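Local atomic coordinates of putative molybdenum cofactor biosynthesis protein (PDB entry 2G2C), a protein that is of unconfirmed function but probably binds molybdopterin and takes part in molybdenum cofactor biosynthesis. Residues Gly78-Gln86 and Gly118-Val126. Residues are numbered along the deposited sequence; the frame is centred on the assembly and turned at random. Where two conformers were deposited one is given.
Sequences GTGIRAKNQ and GLSRGIVGV. With NA (sodium ion), chain B.
R121 reaches alongside the loop 78-86 and meets two of its carbonyls, T79 O with its backbone and G80 O with its side chain. The guanidinium meets G80 O side-on: NE lies 2.9 Å from G80 O and NH2 3.0 Å from it. The carbonyl sits in the guanidinium plane, yet the two donors approach it differently, NH2 nearly in line with the C=O bond and NE from above the carbonyl plane. R121 turns its chain at chi3 (-59°), which brings this edge round to the loop. N85 O also lies at the edge, 2.8 Å from R121 NH2, while NH1 forms a salt bridge with E89 of helix 87-92. One backbone bond joins the segments, R121 N to T79 O at 3.1 Å.

The hydroxyls make a second, looser link. T79 OG1 and S120 OG are 3.3 Å apart, a weak hydrogen bond in which either may donate. A chi1 of 176° turns S120 OG away from its own N to where it accepts from G122 N at 3.2 Å, closing an ST turn. T79 OG1 is a ligand of the sodium ion at 2.8 Å, so this hydroxyl serves both the metal and the serine.

Nonpolar packing is slight. T79 CG2 rests against G122 CA, and I81 crosses the R121 side chain at about a right angle, its CD1 3.9 Å from R121 CD.

The contact joins the loop after strand 72-76 to the chain leading into strand 124-126, within the probable molybdopterin-binding domain. With G80 O against the NE and NH2 edge, N85 O off the end of NH2 and E89 at NH1, the guanidinium's rotation is fixed and its charge probably partly offset, tying the loop to the approach to strand 124-126 and the start of helix 87-92.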
# COMPACT_ATOMS: atom_id res chain seq x y z
N GLY A 78 1.42 -5.40 9.05
CA GLY A 78 0.26 -6.29 9.22
C GLY A 78 0.16 -7.43 8.22
O GLY A 78 -0.91 -7.98 8.00
N THR A 79 1.31 -7.82 7.65
CA THR A 79 1.30 -8.87 6.62
C THR A 79 1.76 -10.26 7.07
O THR A 79 1.80 -11.17 6.24
CB THR A 79 2.16 -8.45 5.39
OG1 THR A 79 3.54 -8.36 5.77
CG2 THR A 79 1.71 -7.08 4.81
N GLY A 80 2.15 -10.42 8.34
CA GLY A 80 2.58 -11.74 8.84
C GLY A 80 1.42 -12.67 9.16
O GLY A 80 0.29 -12.49 8.69
N ILE A 81 1.69 -13.64 10.02
CA ILE A 81 0.78 -14.76 10.26
C ILE A 81 0.06 -14.68 11.63
O ILE A 81 -0.84 -15.49 11.91
CB ILE A 81 1.46 -16.15 10.06
CG1 ILE A 81 0.42 -17.23 9.66
CG2 ILE A 81 2.33 -16.51 11.26
CD1 ILE A 81 -0.24 -16.96 8.26
N ARG A 82 0.43 -13.70 12.48
CA ARG A 82 -0.30 -13.47 13.73
C ARG A 82 -1.78 -13.27 13.43
O ARG A 82 -2.15 -12.78 12.36
CB ARG A 82 0.24 -12.23 14.44
CG ARG A 82 1.63 -12.38 15.03
CD ARG A 82 1.95 -11.25 16.02
NE ARG A 82 0.87 -11.05 17.00
CZ ARG A 82 1.01 -10.47 18.19
NH1 ARG A 82 2.20 -10.03 18.61
NH2 ARG A 82 -0.05 -10.33 18.97
N ALA A 83 -2.64 -13.64 14.38
CA ALA A 83 -4.07 -13.46 14.18
C ALA A 83 -4.42 -12.02 13.76
O ALA A 83 -5.29 -11.83 12.91
CB ALA A 83 -4.86 -13.86 15.43
N LYS A 84 -3.78 -11.02 14.38
CA LYS A 84 -4.12 -9.62 14.11
C LYS A 84 -3.53 -9.08 12.80
O LYS A 84 -3.89 -7.98 12.38
CB LYS A 84 -3.59 -8.73 15.24
CG LYS A 84 -2.03 -8.71 15.39
CD LYS A 84 -1.59 -7.87 16.62
CE LYS A 84 -0.07 -7.71 16.67
NZ LYS A 84 0.32 -6.72 17.71
N ASN A 85 -2.64 -9.87 12.18
CA ASN A 85 -2.03 -9.46 10.92
C ASN A 85 -2.99 -9.75 9.78
O ASN A 85 -2.98 -10.85 9.19
CB ASN A 85 -0.73 -10.24 10.65
CG ASN A 85 0.36 -9.93 11.60
OD1 ASN A 85 0.42 -8.85 12.20
ND2 ASN A 85 1.27 -10.86 11.72
N GLN A 86 -3.85 -8.78 9.49
CA GLN A 86 -4.96 -8.98 8.54
C GLN A 86 -4.90 -7.95 7.39
O GLN A 86 -5.90 -7.74 6.68
CB GLN A 86 -6.29 -8.89 9.28
CG GLN A 86 -6.56 -9.98 10.29
CD GLN A 86 -6.77 -11.35 9.66
OE1 GLN A 86 -6.23 -12.38 10.16
NE2 GLN A 86 -7.48 -11.37 8.54
N GLY A 118 9.66 -14.08 2.89
CA GLY A 118 8.81 -15.26 2.64
C GLY A 118 7.52 -15.26 3.40
O GLY A 118 6.50 -15.75 2.91
N LEU A 119 7.57 -14.70 4.62
CA LEU A 119 6.42 -14.58 5.51
C LEU A 119 5.48 -13.44 5.18
O LEU A 119 4.36 -13.40 5.72
CB LEU A 119 6.95 -14.33 6.91
CG LEU A 119 7.93 -15.42 7.26
CD1 LEU A 119 8.76 -14.95 8.42
CD2 LEU A 119 7.14 -16.70 7.55
N SER A 120 5.91 -12.49 4.35
CA SER A 120 4.95 -11.45 3.89
C SER A 120 3.91 -12.00 2.91
O SER A 120 4.20 -12.63 1.87
CB SER A 120 5.64 -10.20 3.33
OG SER A 120 4.65 -9.26 2.82
N ARG A 121 2.69 -11.73 3.28
CA ARG A 121 1.56 -12.18 2.51
C ARG A 121 0.97 -10.96 1.82
O ARG A 121 -0.15 -11.02 1.34
CB ARG A 121 0.58 -12.77 3.47
CG ARG A 121 1.21 -13.91 4.28
CD ARG A 121 0.17 -14.57 5.15
NE ARG A 121 -0.42 -13.58 6.06
CZ ARG A 121 -1.66 -13.13 5.98
NH1 ARG A 121 -2.48 -13.56 5.00
NH2 ARG A 121 -2.08 -12.22 6.87
N GLY A 122 1.73 -9.86 1.76
CA GLY A 122 1.20 -8.61 1.20
C GLY A 122 0.79 -8.79 -0.24
O GLY A 122 1.51 -9.47 -0.99
N ILE A 123 -0.36 -8.20 -0.62
CA ILE A 123 -0.81 -8.29 -2.01
C ILE A 123 -0.69 -6.96 -2.75
O ILE A 123 -0.48 -5.90 -2.15
CB ILE A 123 -2.22 -8.93 -2.13
CG1 ILE A 123 -3.24 -8.05 -1.43
CG2 ILE A 123 -2.18 -10.36 -1.58
CD1 ILE A 123 -4.68 -8.49 -1.70
N VAL A 124 -0.84 -7.04 -4.08
CA VAL A 124 -0.90 -5.87 -4.95
C VAL A 124 -2.08 -6.07 -5.87
O VAL A 124 -2.26 -7.14 -6.42
CB VAL A 124 0.37 -5.71 -5.85
CG1 VAL A 124 0.27 -4.48 -6.74
CG2 VAL A 124 1.63 -5.63 -4.95
N GLY A 125 -2.88 -5.02 -6.06
CA GLY A 125 -3.99 -5.19 -7.00
C GLY A 125 -4.66 -3.89 -7.30
O GLY A 125 -4.34 -2.87 -6.65
N VAL A 126 -5.63 -3.93 -8.23
CA VAL A 126 -6.39 -2.69 -8.51
C VAL A 126 -7.86 -2.87 -8.17
O VAL A 126 -8.34 -4.01 -8.13
CB VAL A 126 -6.27 -2.26 -10.02
CG1 VAL A 126 -4.85 -1.88 -10.38
CG2 VAL A 126 -6.72 -3.37 -10.96
NA NA B . 4.49 -6.73 7.89